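Local structure of amino acid ABC transporter, periplasmic amino acid-binding protein (Brucella ovis, 4Z9N) at residues Gly19-Gly24 with Ala51-Ile56; Gly28-Ala33 with Arg192-Asn197; Val161-Ile166 with Asn170-Ser175; Glu239-Thr244 with Lys260-Ala265; Asn247-Lys252 with Trp281-Ile286. The protein binds glutathione and, as the periplasmic component of an ABC transporter, probably hands captured solute over to its membrane permease. One frame throughout, in Å; residues are numbered along the deposited sequence.

Contact 1: residues Gly19-Gly24 with Ala51-Ile56; sequences GFLQCG and AVASAI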
# COMPACT_ATOMS: atom_id res chain seq x y z
N GLY D 19 5.26 -23.16 18.82
CA GLY D 19 5.45 -22.28 19.97
C GLY D 19 6.38 -21.10 19.77
O GLY D 19 6.77 -20.43 20.72
N PHE D 20 6.73 -20.84 18.52
CA PHE D 20 7.58 -19.71 18.19
C PHE D 20 7.42 -19.41 16.71
O PHE D 20 6.87 -20.22 15.95
CB PHE D 20 9.05 -20.00 18.52
CG PHE D 20 9.62 -21.14 17.73
CD1 PHE D 20 10.23 -20.91 16.51
CD2 PHE D 20 9.57 -22.43 18.22
CE1 PHE D 20 10.76 -21.95 15.77
CE2 PHE D 20 10.10 -23.48 17.49
CZ PHE D 20 10.70 -23.24 16.27
N LEU D 21 7.95 -18.26 16.29
CA LEU D 21 7.92 -17.83 14.90
C LEU D 21 9.31 -18.01 14.27
O LEU D 21 10.31 -17.61 14.85
CB LEU D 21 7.46 -16.37 14.84
CG LEU D 21 7.46 -15.61 13.51
CD1 LEU D 21 6.39 -16.15 12.57
CD2 LEU D 21 7.25 -14.12 13.75
N GLN D 22 9.38 -18.64 13.10
CA GLN D 22 10.66 -18.80 12.40
C GLN D 22 10.78 -17.71 11.33
O GLN D 22 10.00 -17.71 10.39
CB GLN D 22 10.77 -20.19 11.77
CG GLN D 22 12.16 -20.59 11.25
CD GLN D 22 13.15 -20.87 12.37
OE1 GLN D 22 12.85 -21.60 13.32
NE2 GLN D 22 14.36 -20.33 12.24
N CYS D 23 11.76 -16.82 11.46
CA CYS D 23 11.88 -15.67 10.53
C CYS D 23 13.14 -15.66 9.67
O CYS D 23 14.25 -15.87 10.17
CB CYS D 23 11.84 -14.37 11.32
SG CYS D 23 10.31 -14.11 12.22
N GLY D 24 12.98 -15.37 8.38
CA GLY D 24 14.13 -15.14 7.54
C GLY D 24 14.61 -13.70 7.64
O GLY D 24 13.85 -12.76 7.37
N ALA D 51 7.52 -8.12 16.41
CA ALA D 51 6.15 -7.59 16.48
C ALA D 51 5.12 -8.68 16.16
O ALA D 51 4.08 -8.79 16.81
CB ALA D 51 5.97 -6.38 15.53
N VAL D 52 5.42 -9.49 15.15
CA VAL D 52 4.54 -10.59 14.79
C VAL D 52 4.52 -11.62 15.91
O VAL D 52 3.46 -12.12 16.27
CB VAL D 52 4.97 -11.21 13.46
CG1 VAL D 52 4.13 -12.43 13.13
CG2 VAL D 52 4.86 -10.17 12.35
N ALA D 53 5.69 -11.92 16.47
CA ALA D 53 5.75 -12.84 17.59
C ALA D 53 4.94 -12.31 18.78
O ALA D 53 4.29 -13.09 19.49
CB ALA D 53 7.19 -13.10 17.99
N SER D 54 4.97 -11.00 18.99
CA SER D 54 4.21 -10.43 20.11
C SER D 54 2.71 -10.52 19.86
O SER D 54 1.94 -10.85 20.75
CB SER D 54 4.61 -8.98 20.38
OG SER D 54 6.02 -8.83 20.48
N ALA D 55 2.31 -10.23 18.63
CA ALA D 55 0.91 -10.37 18.23
C ALA D 55 0.34 -11.75 18.54
O ALA D 55 -0.83 -11.89 18.90
CB ALA D 55 0.76 -10.07 16.74
N ILE D 56 1.17 -12.77 18.38
CA ILE D 56 0.72 -14.15 18.46
C ILE D 56 0.89 -14.71 19.85
O ILE D 56 -0.03 -15.34 20.38
CB ILE D 56 1.48 -15.03 17.44
CG1 ILE D 56 1.21 -14.54 16.02
CG2 ILE D 56 1.09 -16.50 17.60
CD1 ILE D 56 2.09 -15.24 14.97
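Leu-21 holds CG opposite its backbone N (chi1 174°), and the next torsion (chi2 69°) carries CD2 onto helix 44-57. There Val-52, with CG1 likewise trans to its own N (chi1 176°), offers that methyl to it. The closest approach is Leu-21 CD2 to Val-52 CG1 at 3.6 Å, followed by Leu-21 CD2 to Val-52 CB at 3.7 Å; the two side chains cross at about a right angle, so one methyl tip rests against the flank of a valine instead of lying alongside it. The same CD2 also touches the helix backbone, 3.8 Å from Ala-53 N, and reaches to 4.4 Å from Ala-53 CB. With so small a residue at position 53 the strand comes close: the CA atoms of Leu-21 and Ala-53 are 6.1 Å apart.

Leu-21 opens strand 21-25, the middle strand of a three-stranded parallel sheet, and its backbone is hydrogen-bonded to Lys-62 and Lys-64, just before and in the neighbouring strand 63-67. The chain runs from strand 21-25, by way of the short hairpin of strands 34-35 and 41-42, through helix 44-57 into the parallel neighbour 63-67, which makes this the strand-to-helix packing of a beta-alpha-beta crossover. Trp-224 of helix 222-240 also touches Leu-21.

No hydrogen bond or charge pair joins the two segments. All three touching residues are buried, and the 124 Å² buried between the segments is mainly apolar, which implies that shape and exclusion of water, not directional bonding, hold helix to sheet here.

Contact 2: residues Gly28-Ala33 with Arg192-Asn197; sequences GLLGFA and RLALAN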
# COMPACT_ATOMS: atom_id res chain seq x y z
N GLY D 28 23.58 -9.94 8.28
CA GLY D 28 24.20 -8.93 9.11
C GLY D 28 24.27 -7.56 8.47
O GLY D 28 25.19 -7.26 7.71
N LEU D 29 23.29 -6.72 8.80
CA LEU D 29 23.19 -5.37 8.26
C LEU D 29 22.81 -4.42 9.40
O LEU D 29 21.70 -4.51 9.94
CB LEU D 29 22.14 -5.32 7.13
CG LEU D 29 21.90 -3.96 6.50
CD1 LEU D 29 23.19 -3.41 5.94
CD2 LEU D 29 20.83 -4.04 5.41
N LEU D 30 23.74 -3.54 9.78
CA LEU D 30 23.54 -2.69 10.95
C LEU D 30 22.30 -1.84 10.78
O LEU D 30 22.10 -1.22 9.73
CB LEU D 30 24.77 -1.80 11.20
CG LEU D 30 26.03 -2.53 11.66
CD1 LEU D 30 27.25 -1.62 11.65
CD2 LEU D 30 25.82 -3.13 13.05
N GLY D 31 21.46 -1.82 11.81
CA GLY D 31 20.25 -1.01 11.79
C GLY D 31 19.05 -1.82 11.37
O GLY D 31 17.93 -1.55 11.80
N PHE D 32 19.27 -2.83 10.55
CA PHE D 32 18.16 -3.61 10.04
C PHE D 32 18.09 -5.02 10.62
O PHE D 32 17.02 -5.44 11.06
CB PHE D 32 18.23 -3.64 8.52
CG PHE D 32 17.62 -2.41 7.92
CD1 PHE D 32 18.35 -1.23 7.86
CD2 PHE D 32 16.29 -2.40 7.55
CE1 PHE D 32 17.78 -0.08 7.35
CE2 PHE D 32 15.71 -1.24 7.04
CZ PHE D 32 16.45 -0.08 6.95
N ALA D 33 19.20 -5.74 10.63
CA ALA D 33 19.22 -7.07 11.25
C ALA D 33 20.65 -7.51 11.44
O ALA D 33 21.38 -7.75 10.48
CB ALA D 33 18.48 -8.08 10.40
N ARG D 192 28.15 1.60 5.78
CA ARG D 192 29.14 2.63 6.11
C ARG D 192 29.63 2.52 7.56
O ARG D 192 30.82 2.67 7.84
CB ARG D 192 28.56 4.03 5.84
CG ARG D 192 29.50 5.17 6.19
CD ARG D 192 29.03 6.51 5.62
NE ARG D 192 27.72 6.91 6.12
CZ ARG D 192 27.07 7.99 5.70
NH1 ARG D 192 27.61 8.77 4.77
NH2 ARG D 192 25.87 8.28 6.19
N LEU D 193 28.72 2.22 8.48
CA LEU D 193 29.07 2.11 9.89
C LEU D 193 29.99 0.92 10.19
O LEU D 193 30.55 0.83 11.29
CB LEU D 193 27.81 2.02 10.75
CG LEU D 193 27.04 3.33 10.91
CD1 LEU D 193 25.73 3.08 11.62
CD2 LEU D 193 27.87 4.37 11.68
N ALA D 194 30.15 0.03 9.22
CA ALA D 194 30.96 -1.17 9.44
C ALA D 194 32.34 -1.03 8.83
O ALA D 194 33.18 -1.92 8.95
CB ALA D 194 30.25 -2.40 8.86
N LEU D 195 32.59 0.11 8.19
CA LEU D 195 33.83 0.32 7.46
C LEU D 195 34.90 0.86 8.40
O LEU D 195 34.59 1.30 9.51
CB LEU D 195 33.60 1.26 6.28
CG LEU D 195 32.53 0.78 5.29
CD1 LEU D 195 32.48 1.67 4.08
CD2 LEU D 195 32.82 -0.66 4.87
N ALA D 196 36.15 0.83 7.96
CA ALA D 196 37.27 1.24 8.80
C ALA D 196 37.12 2.69 9.26
O ALA D 196 37.29 2.98 10.45
CB ALA D 196 38.58 1.05 8.06
N ASN D 197 36.81 3.58 8.33
CA ASN D 197 36.60 5.00 8.65
C ASN D 197 35.28 5.54 8.07
O ASN D 197 35.29 6.20 7.03
CB ASN D 197 37.76 5.85 8.13
CG ASN D 197 39.08 5.46 8.74
OD1 ASN D 197 39.40 5.87 9.86
ND2 ASN D 197 39.85 4.64 8.03
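At the mouth of the ligand cleft, where the two lobes of a family 3 solute-binding protein face each other, Leu-30 reaches across to Leu-193 and Ala-194. The touching atom is Leu-30 CD1, which stands 3.8 Å from Leu-193 CB and 4.2 Å from Ala-194 CB, so it meets the root of one side chain and the whole of the other. The leucine side chains meet at a slant, and Leu-193 CG, turned trans to its carbonyl carbon (chi1 -74°), heads on toward Pro-305 and Leu-306.

Leu-29 O accepts from Phe-32 N at 3.0 Å and from Ala-33 N at 2.9 Å, and Leu-29 N bonds to Ala-33 O at 2.7 Å: Phe-32 and Ala-33 both face Leu-29 in a classic beta bulge, and Leu-30 lies in the turn between. Arg-192 to Leu-195 form a type I turn. Only 100 Å² is buried and no polar bond crosses, consistent with a light contact made on lobe closure; the Leu-30 side chain is about 10 Å from glutathione.

The first loop leads from strand 21-25 to strand 34-35, with Leu-29 and Phe-32 resting on helix 185-192; the second links that helix to strand 201-203 and packs Leu-195 against helix 166-174.

Contact 3: residues Val161-Ile166 with Asn170-Ser175; sequences VVFEKI and NAAYDS. With GSH (glutathione), chain U.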
# COMPACT_ATOMS: atom_id res chain seq x y z
N VAL D 161 31.39 -5.01 -10.22
CA VAL D 161 32.12 -6.10 -9.61
C VAL D 161 31.12 -6.83 -8.73
O VAL D 161 30.62 -6.25 -7.76
CB VAL D 161 33.33 -5.59 -8.80
CG1 VAL D 161 34.15 -6.75 -8.32
CG2 VAL D 161 34.16 -4.62 -9.63
N VAL D 162 30.79 -8.07 -9.08
CA VAL D 162 29.67 -8.76 -8.45
C VAL D 162 30.13 -9.75 -7.39
O VAL D 162 31.03 -10.58 -7.63
CB VAL D 162 28.82 -9.49 -9.49
CG1 VAL D 162 27.72 -10.28 -8.80
CG2 VAL D 162 28.24 -8.49 -10.47
N PHE D 163 29.49 -9.68 -6.22
CA PHE D 163 29.86 -10.49 -5.08
C PHE D 163 28.73 -11.38 -4.61
O PHE D 163 27.56 -11.04 -4.76
CB PHE D 163 30.31 -9.60 -3.92
CG PHE D 163 31.56 -8.87 -4.20
CD1 PHE D 163 31.51 -7.63 -4.82
CD2 PHE D 163 32.79 -9.43 -3.91
CE1 PHE D 163 32.67 -6.97 -5.13
CE2 PHE D 163 33.96 -8.76 -4.21
CZ PHE D 163 33.89 -7.52 -4.82
N GLU D 164 29.10 -12.50 -4.00
CA GLU D 164 28.10 -13.44 -3.50
C GLU D 164 27.70 -13.19 -2.06
O GLU D 164 26.62 -13.59 -1.64
CB GLU D 164 28.61 -14.88 -3.63
CG GLU D 164 28.94 -15.29 -5.06
CD GLU D 164 27.76 -15.13 -5.99
OE1 GLU D 164 26.68 -15.68 -5.70
OE2 GLU D 164 27.90 -14.42 -7.01
N LYS D 165 28.57 -12.53 -1.30
CA LYS D 165 28.34 -12.31 0.13
C LYS D 165 28.60 -10.85 0.47
O LYS D 165 29.47 -10.22 -0.12
CB LYS D 165 29.24 -13.22 0.97
CG LYS D 165 28.98 -14.70 0.76
CD LYS D 165 29.83 -15.54 1.69
CE LYS D 165 29.16 -16.87 1.98
NZ LYS D 165 30.10 -17.86 2.58
N ILE D 166 27.86 -10.30 1.43
CA ILE D 166 27.98 -8.88 1.73
C ILE D 166 29.36 -8.57 2.32
O ILE D 166 29.90 -7.48 2.09
CB ILE D 166 26.85 -8.39 2.65
CG1 ILE D 166 26.90 -6.86 2.80
CG2 ILE D 166 26.93 -9.03 4.03
CD1 ILE D 166 25.67 -6.26 3.48
N ASN D 170 31.83 -5.65 1.10
CA ASN D 170 32.28 -4.62 2.00
C ASN D 170 33.82 -4.52 1.99
O ASN D 170 34.38 -3.43 1.96
CB ASN D 170 31.79 -4.86 3.43
CG ASN D 170 30.27 -4.84 3.55
OD1 ASN D 170 29.56 -4.50 2.60
ND2 ASN D 170 29.77 -5.16 4.74
N ALA D 171 34.49 -5.67 1.97
CA ALA D 171 35.95 -5.65 2.08
C ALA D 171 36.59 -5.10 0.81
O ALA D 171 37.57 -4.35 0.87
CB ALA D 171 36.48 -7.05 2.38
N ALA D 172 36.02 -5.45 -0.34
CA ALA D 172 36.55 -5.02 -1.63
C ALA D 172 36.38 -3.52 -1.84
O ALA D 172 37.22 -2.87 -2.47
CB ALA D 172 35.89 -5.78 -2.75
N TYR D 173 35.27 -2.98 -1.34
CA TYR D 173 35.02 -1.54 -1.40
C TYR D 173 35.96 -0.78 -0.45
O TYR D 173 36.59 0.20 -0.85
CB TYR D 173 33.57 -1.23 -1.04
CG TYR D 173 33.28 0.24 -0.85
CD1 TYR D 173 33.36 1.13 -1.92
CD2 TYR D 173 32.94 0.75 0.40
CE1 TYR D 173 33.10 2.48 -1.74
CE2 TYR D 173 32.67 2.08 0.58
CZ TYR D 173 32.76 2.95 -0.49
OH TYR D 173 32.50 4.29 -0.29
N ASP D 174 36.04 -1.24 0.79
CA ASP D 174 36.81 -0.53 1.81
C ASP D 174 38.30 -0.55 1.48
O ASP D 174 39.02 0.42 1.75
CB ASP D 174 36.56 -1.14 3.19
CG ASP D 174 36.75 -0.13 4.30
OD1 ASP D 174 36.86 1.07 3.98
OD2 ASP D 174 36.75 -0.53 5.49
N SER D 175 38.76 -1.65 0.90
CA SER D 175 40.18 -1.81 0.60
C SER D 175 40.57 -0.93 -0.58
O SER D 175 41.76 -0.68 -0.81
CB SER D 175 40.49 -3.27 0.29
OG SER D 175 39.93 -3.62 -0.97
N1 GSH U . 16.42 -4.53 -1.70
CA1 GSH U . 17.30 -5.18 -2.67
C1 GSH U . 16.63 -6.48 -3.13
O11 GSH U . 17.15 -7.13 -4.07
O12 GSH U . 15.59 -6.90 -2.56
CB1 GSH U . 18.67 -5.53 -2.06
CG1 GSH U . 18.45 -6.47 -0.86
CD1 GSH U . 19.81 -7.02 -0.42
OE1 GSH U . 20.02 -8.19 -0.37
N2 GSH U . 20.83 -6.07 -0.06
CA2 GSH U . 22.13 -6.60 0.33
C2 GSH U . 22.04 -7.45 1.60
O2 GSH U . 21.14 -7.41 2.37
CB2 GSH U . 23.16 -5.46 0.42
SG2 GSH U . 22.85 -4.36 1.83
N3 GSH U . 23.13 -8.39 1.82
CA3 GSH U . 23.12 -9.23 2.98
C3 GSH U . 23.33 -10.68 2.53
O31 GSH U . 23.60 -11.55 3.40
O32 GSH U . 23.22 -11.00 1.30
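Ile-166 stands between glutathione and Asn-170. Toward the ligand, its CD1 lies 3.7 Å from GSH N3 and 3.8 Å from the thiol sulfur GSH SG2, while Ile-166 CB is 3.8 Å from GSH CA3; the side chain thus lies along the cysteinyl-glycine part of the peptide. Toward the next turn of its own helix, CG1, trans to the backbone N (chi1 -172°), approaches Asn-170 OD1 at 3.6 Å.

One hydrogen bond joins the segments: Asn-170 N gives to Ile-166 O at 2.8 Å, nearly straight at 163°, in the first turn of helix 166-174. Asn-170 OD1 is also only 3.0 Å from Ile-166 O, but both are acceptors and do not bond; OD1 is instead hydrogen-bonded to Tyr-181 OH, which helps fix the amide.

Farther out, Phe-163 CZ meets Ala-172 CB at 3.4 Å, a snug oblique approach of methyl to ring that sets the helix against the end of strand 159-163. Lys-165 occupies the N-cap, where its backbone N is weakly bonded to Glu-168.

Strand 159-163, helix 166-174 and strand 180-182, the two strands flanking strand 134-138 in parallel, form the beta-alpha-beta crossover of a periplasmic binding protein lobe, with the helix N-terminus at the ligand.

Contact 4: residues Glu239-Thr244 with Lys260-Ala265; sequences EEYGIT and KRLLGA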
# COMPACT_ATOMS: atom_id res chain seq x y z
N GLU D 239 1.16 4.48 16.11
CA GLU D 239 1.96 5.70 16.07
C GLU D 239 1.06 6.89 15.77
O GLU D 239 1.14 7.93 16.45
CB GLU D 239 3.10 5.64 15.05
CG GLU D 239 3.98 6.89 15.17
CD GLU D 239 5.02 7.05 14.08
OE1 GLU D 239 4.95 6.35 13.04
OE2 GLU D 239 5.92 7.89 14.28
N GLU D 240 0.18 6.75 14.78
CA GLU D 240 -0.73 7.84 14.42
C GLU D 240 -1.58 8.31 15.61
O GLU D 240 -1.88 9.51 15.75
CB GLU D 240 -1.65 7.42 13.26
CG GLU D 240 -2.50 8.58 12.73
CD GLU D 240 -3.53 8.16 11.68
OE1 GLU D 240 -3.28 7.16 10.98
OE2 GLU D 240 -4.58 8.84 11.58
N TYR D 241 -1.94 7.38 16.49
CA TYR D 241 -2.79 7.70 17.63
C TYR D 241 -2.00 8.00 18.91
O TYR D 241 -2.58 8.17 19.97
CB TYR D 241 -3.79 6.57 17.90
CG TYR D 241 -4.74 6.22 16.76
CD1 TYR D 241 -4.99 7.11 15.73
CD2 TYR D 241 -5.39 4.99 16.74
CE1 TYR D 241 -5.87 6.78 14.70
CE2 TYR D 241 -6.27 4.66 15.72
CZ TYR D 241 -6.51 5.56 14.70
OH TYR D 241 -7.38 5.22 13.68
N GLY D 242 -0.67 8.09 18.80
CA GLY D 242 0.16 8.44 19.95
C GLY D 242 0.24 7.36 21.02
O GLY D 242 0.45 7.66 22.20
N ILE D 243 0.08 6.10 20.59
CA ILE D 243 0.17 4.96 21.49
C ILE D 243 1.57 4.40 21.43
O ILE D 243 2.06 4.02 20.35
CB ILE D 243 -0.87 3.87 21.14
CG1 ILE D 243 -2.27 4.45 21.18
CG2 ILE D 243 -0.77 2.71 22.15
CD1 ILE D 243 -3.28 3.60 20.44
N THR D 244 2.22 4.35 22.58
CA THR D 244 3.62 3.97 22.67
C THR D 244 3.80 2.78 23.61
O THR D 244 2.88 2.41 24.34
CB THR D 244 4.49 5.14 23.17
OG1 THR D 244 4.11 5.47 24.52
CG2 THR D 244 4.29 6.37 22.30
N LYS D 260 -9.87 2.82 21.71
CA LYS D 260 -10.53 1.75 22.45
C LYS D 260 -10.68 0.51 21.56
O LYS D 260 -10.43 -0.62 21.99
CB LYS D 260 -11.90 2.22 22.95
CG LYS D 260 -12.68 1.16 23.72
CD LYS D 260 -14.05 1.66 24.17
CE LYS D 260 -13.92 2.82 25.12
NZ LYS D 260 -15.24 3.14 25.75
N ARG D 261 -11.08 0.74 20.31
CA ARG D 261 -11.28 -0.34 19.35
C ARG D 261 -9.93 -0.96 18.97
O ARG D 261 -9.79 -2.19 18.95
CB ARG D 261 -12.03 0.17 18.11
CG ARG D 261 -12.33 -0.90 17.07
CD ARG D 261 -13.27 -0.40 15.97
NE ARG D 261 -12.70 0.74 15.24
CZ ARG D 261 -13.14 1.99 15.36
NH1 ARG D 261 -14.17 2.27 16.16
NH2 ARG D 261 -12.56 2.97 14.67
N LEU D 262 -8.94 -0.12 18.69
CA LEU D 262 -7.60 -0.60 18.35
C LEU D 262 -7.02 -1.47 19.46
O LEU D 262 -6.46 -2.53 19.19
CB LEU D 262 -6.65 0.57 18.08
CG LEU D 262 -5.22 0.18 17.68
CD1 LEU D 262 -5.22 -0.53 16.31
CD2 LEU D 262 -4.27 1.38 17.70
N LEU D 263 -7.18 -1.04 20.71
CA LEU D 263 -6.52 -1.75 21.81
C LEU D 263 -7.38 -2.86 22.42
O LEU D 263 -7.02 -3.43 23.44
CB LEU D 263 -6.10 -0.75 22.89
CG LEU D 263 -5.10 0.28 22.35
CD1 LEU D 263 -4.64 1.22 23.44
CD2 LEU D 263 -3.90 -0.43 21.71
N GLY D 264 -8.50 -3.18 21.77
CA GLY D 264 -9.34 -4.28 22.19
C GLY D 264 -10.14 -4.03 23.45
O GLY D 264 -10.53 -4.97 24.15
N ALA D 265 -10.40 -2.76 23.75
CA ALA D 265 -11.11 -2.40 24.97
C ALA D 265 -12.60 -2.19 24.72
O ALA D 265 -13.36 -1.97 25.66
CB ALA D 265 -10.52 -1.14 25.58
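Apolar contacts carry the whole join, and Leu-262 CD2 is at their centre: it meets Ile-243 CD1 at 3.7 Å and Tyr-241 CD2 at 3.9 Å. Leu-262 CG sits trans to its backbone N (chi1 -178°), and chi2 of 66° then turns CD2 toward both partners. Against the ring the methyl comes obliquely, whereas Ile-243 and Leu-262 slide past one another in opposite directions. Ile-243 CD1 has a second neighbour in Leu-263 CD1, 4.1 Å away, the two side chains meeting tip to tip.

No hydrogen bond crosses between the segments. Both helices end in a Schellman motif with a glycine of positive phi at C-prime: Ile-243 N bonds to Ala-238 O and Gly-242 N to Glu-239 O (3.0 Å); Ala-265 N bonds to Lys-260 O (2.8 Å) and Gly-264 N to Arg-261 O (3.3 Å). The touching residues sit at or just beyond the two helix ends.

Charged groups lie at the periphery. Glu-240 and Arg-261 form salt bridges with Lys-210 and Asp-149 of the second subunit, so the dimer interface runs beside this contact.

Helix 222-240 and helix 257-262 therefore meet at their C-terminal ends, with helix 248-251 touching Ile-243 and Leu-263, and helix 281-289 packing on Leu-262 and Leu-263.

Contact 5: residues Asn247-Lys252 with Trp281-Ile286; sequences NVEEMK and WVVKII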
# COMPACT_ATOMS: atom_id res chain seq x y z
N ASN D 247 3.06 3.94 27.16
CA ASN D 247 1.74 4.41 27.60
C ASN D 247 0.58 3.51 27.21
O ASN D 247 -0.56 3.80 27.56
CB ASN D 247 1.49 5.84 27.10
CG ASN D 247 1.20 5.93 25.59
OD1 ASN D 247 0.93 4.93 24.91
ND2 ASN D 247 1.23 7.16 25.07
N VAL D 248 0.85 2.43 26.48
CA VAL D 248 -0.24 1.62 25.94
C VAL D 248 -1.14 1.03 27.04
O VAL D 248 -2.35 0.89 26.85
CB VAL D 248 0.30 0.51 25.02
CG1 VAL D 248 1.20 -0.45 25.78
CG2 VAL D 248 -0.85 -0.23 24.35
N GLU D 249 -0.58 0.69 28.19
CA GLU D 249 -1.41 0.13 29.25
C GLU D 249 -2.40 1.19 29.72
O GLU D 249 -3.55 0.89 29.99
CB GLU D 249 -0.58 -0.40 30.41
CG GLU D 249 -1.40 -1.06 31.52
CD GLU D 249 -2.06 -2.37 31.09
OE1 GLU D 249 -1.62 -2.96 30.09
OE2 GLU D 249 -3.01 -2.80 31.78
N GLU D 250 -1.94 2.44 29.80
CA GLU D 250 -2.82 3.56 30.13
C GLU D 250 -3.80 3.86 28.99
O GLU D 250 -4.97 4.18 29.23
CB GLU D 250 -2.00 4.81 30.44
CG GLU D 250 -1.59 4.97 31.90
CD GLU D 250 -2.68 4.60 32.89
OE1 GLU D 250 -2.82 3.40 33.22
OE2 GLU D 250 -3.40 5.52 33.32
N MET D 251 -3.33 3.79 27.75
CA MET D 251 -4.18 4.13 26.62
C MET D 251 -5.34 3.15 26.47
O MET D 251 -6.37 3.47 25.87
CB MET D 251 -3.37 4.18 25.32
CG MET D 251 -2.52 5.44 25.16
SD MET D 251 -3.53 6.93 24.96
CE MET D 251 -2.27 8.16 24.68
N LYS D 252 -5.19 1.95 27.03
CA LYS D 252 -6.25 0.94 26.97
C LYS D 252 -7.52 1.46 27.63
O LYS D 252 -8.62 0.99 27.33
CB LYS D 252 -5.79 -0.37 27.62
N TRP D 281 -4.51 -8.08 20.93
CA TRP D 281 -3.34 -8.37 20.10
C TRP D 281 -2.48 -7.12 19.85
O TRP D 281 -1.25 -7.21 19.79
CB TRP D 281 -3.78 -9.01 18.77
CG TRP D 281 -4.62 -8.10 17.92
CD1 TRP D 281 -5.90 -7.71 18.18
CD2 TRP D 281 -4.23 -7.46 16.70
NE1 TRP D 281 -6.34 -6.86 17.18
CE2 TRP D 281 -5.33 -6.70 16.27
CE3 TRP D 281 -3.06 -7.47 15.93
CZ2 TRP D 281 -5.30 -5.94 15.10
CZ3 TRP D 281 -3.03 -6.71 14.77
CH2 TRP D 281 -4.14 -5.95 14.37
N VAL D 282 -3.10 -5.95 19.72
CA VAL D 282 -2.32 -4.72 19.49
C VAL D 282 -1.59 -4.28 20.76
O VAL D 282 -0.45 -3.82 20.69
CB VAL D 282 -3.20 -3.58 18.94
CG1 VAL D 282 -2.34 -2.35 18.66
CG2 VAL D 282 -3.91 -4.03 17.66
N VAL D 283 -2.23 -4.41 21.92
CA VAL D 283 -1.54 -4.13 23.19
C VAL D 283 -0.30 -5.03 23.29
O VAL D 283 0.77 -4.57 23.68
CB VAL D 283 -2.46 -4.32 24.42
CG1 VAL D 283 -1.72 -3.92 25.70
CG2 VAL D 283 -3.74 -3.50 24.27
N LYS D 284 -0.44 -6.29 22.89
CA LYS D 284 0.70 -7.20 22.89
C LYS D 284 1.82 -6.72 21.98
O LYS D 284 2.99 -6.77 22.37
CB LYS D 284 0.29 -8.62 22.49
CG LYS D 284 -0.71 -9.28 23.40
CD LYS D 284 -0.99 -10.71 22.91
CE LYS D 284 -1.98 -11.44 23.80
NZ LYS D 284 -1.77 -11.15 25.25
N ILE D 285 1.46 -6.25 20.77
CA ILE D 285 2.45 -5.73 19.84
C ILE D 285 3.19 -4.54 20.44
O ILE D 285 4.42 -4.51 20.50
CB ILE D 285 1.83 -5.34 18.46
CG1 ILE D 285 1.22 -6.55 17.74
CG2 ILE D 285 2.88 -4.69 17.61
CD1 ILE D 285 0.40 -6.20 16.48
N ILE D 286 2.44 -3.53 20.88
CA ILE D 286 3.06 -2.29 21.34
C ILE D 286 3.89 -2.51 22.62
O ILE D 286 4.96 -1.92 22.79
CB ILE D 286 1.99 -1.20 21.54
CG1 ILE D 286 1.23 -0.98 20.23
CG2 ILE D 286 2.63 0.09 21.96
CD1 ILE D 286 2.13 -0.55 19.05
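Val-248 lies against Ile-286 and Val-283, and every carbon of its side chain beyond CA finds a partner. Its CB faces Ile-286 CG2 at 3.9 Å. From there the chain forks. Val-248 CG1, in the crowded position between backbone N and carbonyl carbon (chi1 62°), stays with the same methyl, 4.1 Å from Ile-286 CG2. Val-248 CG2 points the other way along the partner helix: it is 4.0 Å from Val-283 CG1 and 4.1 Å from Ile-286 CB. The valine thus straddles two residues one helical turn apart, and its side chain crosses each of theirs at a slant.

Beside it, Glu-249 brings OE1 to 4.5 Å from Val-283 CG1, a marginal touch; this oxygen is also in a salt bridge with Lys-287, the residue after Ile-286 and one turn on from Val-283. Glu-249 is exposed, while Val-248, Val-283 and Ile-286 are buried. No hydrogen bond crosses between the segments. Asn-247 anchors the entry to its helix elsewhere, through OD1 to Thr-244 N and ND2 to Gly-242 O.

The CA atoms of Val-248 and Val-283 are 6.5 Å apart and 200 Å² is buried, as expected of close helix-helix packing: one valine of the short helix 248-251 sits on a branched aliphatic face, spaced i and i+3, of helix 281-289.

Overall arrangement
Contacts 4 and 5 lie on one side of the chain's centre and contact 3 on the other, with contacts 1 and 2 nearer the middle. Contacts 4 and 5, centres 7 Å apart, interlock in one helical cluster, their segments alternating in sequence. Contact 1, 18 Å from contact 5 by centres, joins that cluster to the parallel sheet, because Ala-55 CB packs on Ile-285 CG1 at 3.7 Å. Near the ligand, contacts 2 and 3 are 13 Å apart by centres and linked by a probable hydrogen bond from Ala-196 N to Asp-174 OD2 (2.9 Å). Contact 3 touches glutathione directly, and contact 2 bridges the cleft nearby. Contacts 3 and 4 are about 44 Å apart by centres.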